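Local coordinates for protein superoxide dismutase (Candida albicans, PDB 4GUN) that probably converts superoxide radicals into hydrogen peroxide and molecular oxygen at a bound manganese ion, thereby protecting the cell from oxidative damage, at residues A[165-170]-A[198-203]; A[134-139]-A[155-160]. The protein carries 2 engineered substitutions. All blocks are in the same frame, centred on the assembly; numbering follows the deposited sequence.

Contact 1 (A[165-170]-A[198-203]); sequences PIIAID and AEAESR. With MN (manganese (II) ion), chain Q.
R203 reaches from helix 197-205 along the flank of strand 163-170, its aliphatic part sliding past I166 in the opposite direction, with CB 4.1 Å from I166 CD1. The chain runs extended from CG to NE (chi2 174°, chi3 -177°), which carries the guanidinium past the side chain of I166 to the backbone: NH1 of R203 donates to O of I166 over 3.1 Å. This donor sits above the carbonyl plane, and the N-H...O angle of 151° leaves the bond moderately bent. I166 and I167 both face I137 of the adjacent strand, a classic beta bulge, so the arginine binds the carbonyl between the two bulged residues. One turn back, the methyl of A200 touches a branch of each isoleucine, its CB 3.7 Å from I166 CG2 and also 3.7 Å from I167 CD1. On the helix itself, E199 puts CG over one face of the guanidinium while its OE2 forms a salt bridge to NE of R203 at 3.0 Å, weak as a hydrogen bond. L82 O takes NH2 and N86 OD1 takes NH1, tying the arginine to helix 60-85 and the residues just after it. At the far end of the strand D170 binds manganese through OD2. Shared among E199, two backbone carbonyls and N86, the guanidinium is held against rotation, and its charge is probably balanced at least in part by E199.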
loop_
_atom_site.group_PDB
_atom_site.type_symbol
_atom_site.label_atom_id
_atom_site.label_comp_id
_atom_site.label_asym_id
_atom_site.label_seq_id
_atom_site.Cartn_x
_atom_site.Cartn_y
_atom_site.Cartn_z
ATOM N N PRO A 165 -19.696 3.197 -9.456
ATOM C CA PRO A 165 -19.019 2.511 -10.574
ATOM C C PRO A 165 -19.985 2.434 -11.784
ATOM O O PRO A 165 -21.152 2.066 -11.620
ATOM C CB PRO A 165 -18.650 1.139 -9.984
ATOM C CG PRO A 165 -19.628 0.912 -8.867
ATOM C CD PRO A 165 -20.148 2.248 -8.407
ATOM N N ILE A 166 -19.540 2.901 -12.959
ATOM C CA ILE A 166 -20.373 2.946 -14.183
ATOM C C ILE A 166 -20.015 1.781 -15.117
ATOM O O ILE A 166 -20.901 1.114 -15.664
ATOM C CB ILE A 166 -20.311 4.349 -14.890
ATOM C CG1 ILE A 166 -20.595 5.542 -13.922
ATOM C CG2 ILE A 166 -21.197 4.414 -16.150
ATOM C CD1 ILE A 166 -21.967 5.448 -13.116
ATOM N N ILE A 167 -18.704 1.565 -15.300
ATOM C CA ILE A 167 -18.125 0.480 -16.091
ATOM C C ILE A 167 -16.993 -0.124 -15.285
ATOM O O ILE A 167 -16.139 0.616 -14.790
ATOM C CB ILE A 167 -17.613 0.986 -17.488
ATOM C CG1 ILE A 167 -18.776 1.329 -18.456
ATOM C CG2 ILE A 167 -16.582 0.013 -18.142
ATOM C CD1 ILE A 167 -19.616 0.122 -19.011
ATOM N N ALA A 168 -16.962 -1.474 -15.181
ATOM C CA ALA A 168 -15.870 -2.178 -14.511
ATOM C C ALA A 168 -15.176 -3.051 -15.562
ATOM O O ALA A 168 -15.858 -3.767 -16.323
ATOM C CB ALA A 168 -16.413 -3.036 -13.382
ATOM N N ILE A 169 -13.845 -2.897 -15.675
ATOM C CA ILE A 169 -12.964 -3.669 -16.570
ATOM C C ILE A 169 -11.920 -4.453 -15.759
ATOM O O ILE A 169 -11.012 -3.857 -15.183
ATOM C CB ILE A 169 -12.267 -2.839 -17.681
ATOM C CG1 ILE A 169 -13.269 -1.977 -18.507
ATOM C CG2 ILE A 169 -11.433 -3.772 -18.597
ATOM C CD1 ILE A 169 -14.244 -2.758 -19.374
ATOM N N ASP A 170 -12.022 -5.778 -15.789
ATOM C CA ASP A 170 -11.098 -6.691 -15.124
ATOM C C ASP A 170 -9.770 -6.775 -15.888
ATOM O O ASP A 170 -9.750 -7.192 -17.049
ATOM C CB ASP A 170 -11.725 -8.094 -15.014
ATOM C CG ASP A 170 -11.054 -9.011 -14.001
ATOM O OD1 ASP A 170 -10.035 -8.608 -13.411
ATOM O OD2 ASP A 170 -11.570 -10.099 -13.768
ATOM N N ALA A 198 -25.830 0.149 -22.098
ATOM C CA ALA A 198 -27.191 0.380 -21.597
ATOM C C ALA A 198 -27.190 0.213 -20.066
ATOM O O ALA A 198 -27.900 0.944 -19.367
ATOM C CB ALA A 198 -28.175 -0.585 -22.238
ATOM N N GLU A 199 -26.354 -0.724 -19.552
ATOM C CA GLU A 199 -26.181 -0.924 -18.113
ATOM C C GLU A 199 -25.493 0.304 -17.522
ATOM O O GLU A 199 -25.912 0.776 -16.474
ATOM C CB GLU A 199 -25.396 -2.222 -17.780
ATOM C CG GLU A 199 -25.149 -2.462 -16.284
ATOM C CD GLU A 199 -26.362 -2.531 -15.364
ATOM O OE1 GLU A 199 -27.450 -2.913 -15.846
ATOM O OE2 GLU A 199 -26.226 -2.216 -14.160
ATOM N N ALA A 200 -24.467 0.833 -18.221
ATOM C CA ALA A 200 -23.723 2.017 -17.814
ATOM C C ALA A 200 -24.674 3.232 -17.656
ATOM O O ALA A 200 -24.604 3.955 -16.651
ATOM C CB ALA A 200 -22.636 2.296 -18.839
ATOM N N GLU A 201 -25.587 3.429 -18.639
ATOM C CA GLU A 201 -26.596 4.492 -18.626
ATOM C C GLU A 201 -27.504 4.369 -17.383
ATOM O O GLU A 201 -27.745 5.358 -16.689
ATOM C CB GLU A 201 -27.486 4.393 -19.878
ATOM C CG GLU A 201 -26.837 4.791 -21.183
ATOM C CD GLU A 201 -27.759 4.657 -22.380
ATOM O OE1 GLU A 201 -28.994 4.598 -22.193
ATOM O OE2 GLU A 201 -27.237 4.583 -23.511
ATOM N N SER A 202 -28.009 3.157 -17.113
ATOM C CA SER A 202 -28.873 2.892 -15.960
ATOM C C SER A 202 -28.132 3.198 -14.642
ATOM O O SER A 202 -28.721 3.808 -13.745
ATOM C CB SER A 202 -29.352 1.442 -15.980
ATOM O OG SER A 202 -30.219 1.183 -14.890
ATOM N N ARG A 203 -26.843 2.804 -14.540
ATOM C CA ARG A 203 -26.019 3.044 -13.350
ATOM C C ARG A 203 -25.837 4.526 -13.061
ATOM O O ARG A 203 -25.937 4.937 -11.902
ATOM C CB ARG A 203 -24.666 2.350 -13.477
ATOM C CG ARG A 203 -24.761 0.864 -13.292
ATOM C CD ARG A 203 -23.437 0.215 -13.565
ATOM N NE ARG A 203 -23.521 -1.240 -13.464
ATOM C CZ ARG A 203 -22.556 -2.067 -13.841
ATOM N NH1 ARG A 203 -21.426 -1.592 -14.358
ATOM N NH2 ARG A 203 -22.727 -3.372 -13.757
HETATM MN MN MN Q . -11.513 -11.676 -12.532
HETATM O O HOH W 1 -10.411 -10.337 -11.244
#

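Contact 2 (A[134-139]-A[155-160]); sequences WAFIVK and QDTISA
OE1 of Q155 is gripped by two donors: NE1 of W134 at 3.0 Å, a weak bond bent to 130°, and ND2 of N79 on helix 60-85. The indole and amide planes stand 64° apart, and Q155 brings its amide to the indole by a bend at chi2. Its NE2 bonds to the hydroxyl of Y40, so both ends of the buried amide are engaged and its rotation is fixed. Further along, I158 lies over one face of the F136 ring, a CH-pi contact with CG1 3.7 Å from the ring centroid and 16° off the normal. CD1 of the same isoleucine approaches F136 CD2 at 3.6 Å and V138 CG1 at 3.9 Å, spanning two residues that point from the same side of the strand. OG1 of T157 stands 4.1 Å from CZ of F136, but its hydrogen bond goes to N79. Beyond this point S159 bonds to E65 of the second subunit, which places the loop at a subunit interface. W134 also packs against D170 and meets H80 edge-to-face; both residues bind manganese. The pairing of this tryptophan with a glutamine close to the metal is characteristic of the second shell in the active site of manganese superoxide dismutases.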
loop_
_atom_site.group_PDB
_atom_site.type_symbol
_atom_site.label_atom_id
_atom_site.label_comp_id
_atom_site.label_asym_id
_atom_site.label_seq_id
_atom_site.Cartn_x
_atom_site.Cartn_y
_atom_site.Cartn_z
ATOM N N TRP A 134 -8.162 -3.450 -11.645
ATOM C CA TRP A 134 -9.356 -3.067 -12.412
ATOM C C TRP A 134 -9.254 -1.640 -12.823
ATOM O O TRP A 134 -8.546 -0.873 -12.176
ATOM C CB TRP A 134 -10.611 -3.157 -11.494
ATOM C CG TRP A 134 -10.982 -4.546 -11.076
ATOM C CD1 TRP A 134 -10.364 -5.309 -10.133
ATOM C CD2 TRP A 134 -12.028 -5.356 -11.629
ATOM N NE1 TRP A 134 -10.923 -6.566 -10.100
ATOM C CE2 TRP A 134 -11.941 -6.626 -11.016
ATOM C CE3 TRP A 134 -13.029 -5.135 -12.587
ATOM C CZ2 TRP A 134 -12.833 -7.665 -11.314
ATOM C CZ3 TRP A 134 -13.897 -6.176 -12.900
ATOM C CH2 TRP A 134 -13.791 -7.422 -12.271
ATOM N N ALA A 135 -9.985 -1.263 -13.883
ATOM C CA ALA A 135 -10.218 0.133 -14.273
ATOM C C ALA A 135 -11.718 0.373 -14.189
ATOM O O ALA A 135 -12.513 -0.524 -14.496
ATOM C CB ALA A 135 -9.722 0.434 -15.672
ATOM N N PHE A 136 -12.109 1.560 -13.715
ATOM C CA PHE A 136 -13.514 1.904 -13.617
ATOM C C PHE A 136 -13.757 3.287 -14.196
ATOM O O PHE A 136 -12.984 4.207 -13.949
ATOM C CB PHE A 136 -14.013 1.909 -12.149
ATOM C CG PHE A 136 -13.902 0.640 -11.343
ATOM C CD1 PHE A 136 -14.998 -0.199 -11.188
ATOM C CD2 PHE A 136 -12.736 0.338 -10.650
ATOM C CE1 PHE A 136 -14.907 -1.355 -10.409
ATOM C CE2 PHE A 136 -12.647 -0.817 -9.869
ATOM C CZ PHE A 136 -13.731 -1.651 -9.753
ATOM N N ILE A 137 -14.877 3.432 -14.899
ATOM C CA ILE A 137 -15.430 4.713 -15.305
ATOM C C ILE A 137 -16.352 4.987 -14.112
ATOM O O ILE A 137 -17.174 4.124 -13.774
ATOM C CB ILE A 137 -16.209 4.648 -16.650
ATOM C CG1 ILE A 137 -15.207 4.468 -17.822
ATOM C CG2 ILE A 137 -17.015 5.945 -16.827
ATOM C CD1 ILE A 137 -15.811 4.027 -19.166
ATOM N N VAL A 138 -16.147 6.128 -13.416
ATOM C CA VAL A 138 -16.912 6.426 -12.192
ATOM C C VAL A 138 -17.650 7.746 -12.301
ATOM O O VAL A 138 -17.181 8.636 -12.994
ATOM C CB VAL A 138 -16.038 6.401 -10.883
ATOM C CG1 VAL A 138 -15.276 5.091 -10.719
ATOM C CG2 VAL A 138 -15.082 7.585 -10.797
ATOM N N LYS A 139 -18.773 7.884 -11.571
ATOM C CA LYS A 139 -19.516 9.152 -11.480
ATOM C C LYS A 139 -19.330 9.668 -10.055
ATOM O O LYS A 139 -19.514 8.923 -9.094
ATOM C CB LYS A 139 -21.010 8.949 -11.802
ATOM C CG LYS A 139 -21.923 10.133 -11.438
ATOM C CD LYS A 139 -23.383 9.700 -11.443
ATOM C CE LYS A 139 -24.342 10.878 -11.445
ATOM N NZ LYS A 139 -25.759 10.424 -11.222
ATOM N N GLN A 155 -8.511 -6.809 -5.601
ATOM C CA GLN A 155 -9.972 -6.776 -5.523
ATOM C C GLN A 155 -10.507 -5.526 -4.841
ATOM O O GLN A 155 -11.654 -5.499 -4.413
ATOM C CB GLN A 155 -10.609 -8.072 -4.993
ATOM C CG GLN A 155 -10.432 -9.317 -5.898
ATOM C CD GLN A 155 -10.901 -9.164 -7.339
ATOM O OE1 GLN A 155 -11.691 -8.283 -7.702
ATOM N NE2 GLN A 155 -10.429 -10.042 -8.194
ATOM N N ASP A 156 -9.687 -4.462 -4.790
ATOM C CA ASP A 156 -10.137 -3.173 -4.258
ATOM C C ASP A 156 -11.247 -2.651 -5.217
ATOM O O ASP A 156 -11.251 -2.979 -6.413
ATOM C CB ASP A 156 -8.951 -2.194 -4.109
ATOM C CG ASP A 156 -7.887 -2.646 -3.106
ATOM O OD1 ASP A 156 -8.135 -3.631 -2.374
ATOM O OD2 ASP A 156 -6.810 -2.015 -3.053
ATOM N N THR A 157 -12.240 -1.950 -4.674
ATOM C CA THR A 157 -13.403 -1.512 -5.460
ATOM C C THR A 157 -13.727 -0.032 -5.294
ATOM O O THR A 157 -13.043 0.667 -4.554
ATOM C CB THR A 157 -14.610 -2.428 -5.133
ATOM O OG1 THR A 157 -15.618 -2.270 -6.140
ATOM C CG2 THR A 157 -15.190 -2.194 -3.729
ATOM N N ILE A 158 -14.813 0.420 -5.933
ATOM C CA ILE A 158 -15.333 1.781 -5.775
ATOM C C ILE A 158 -16.262 1.711 -4.562
ATOM O O ILE A 158 -17.403 1.269 -4.673
ATOM C CB ILE A 158 -16.003 2.288 -7.086
ATOM C CG1 ILE A 158 -15.013 2.201 -8.294
ATOM C CG2 ILE A 158 -16.567 3.713 -6.929
ATOM C CD1 ILE A 158 -13.585 2.763 -8.071
ATOM N N SER A 159 -15.727 2.018 -3.375
ATOM C CA SER A 159 -16.523 1.869 -2.155
ATOM C C SER A 159 -16.891 3.170 -1.465
ATOM O O SER A 159 -17.714 3.158 -0.526
ATOM C CB SER A 159 -15.858 0.892 -1.194
ATOM O OG SER A 159 -14.619 1.410 -0.750
ATOM N N ALA A 160 -16.306 4.300 -1.936
ATOM C CA ALA A 160 -16.621 5.612 -1.377
ATOM C C ALA A 160 -18.111 5.899 -1.623
ATOM O O ALA A 160 -18.563 5.728 -2.760
ATOM C CB ALA A 160 -15.761 6.681 -2.024
#

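How the contacts relate
Coming from the N terminus, the chain first passes through the helices that supply H32 and H80, then enters the three-stranded antiparallel sheet at strand 133-140. Contact 2 closes first: the chain runs back along strand 146-153, then turns again so that 155-158 follows the direction of 134-138 beside it. Contact 1 opens only after that, on strand 163-170, and closes 28 residues later at the C-terminal helix 197-205, so the two lie in series, neither nested nor crossed. Their centres are 11 Å apart. Strands 133-140 and 163-170 are neighbours, and I169 N probably bonds to A135 O, so the shared sheet joins the interface loop to the C-terminal helix.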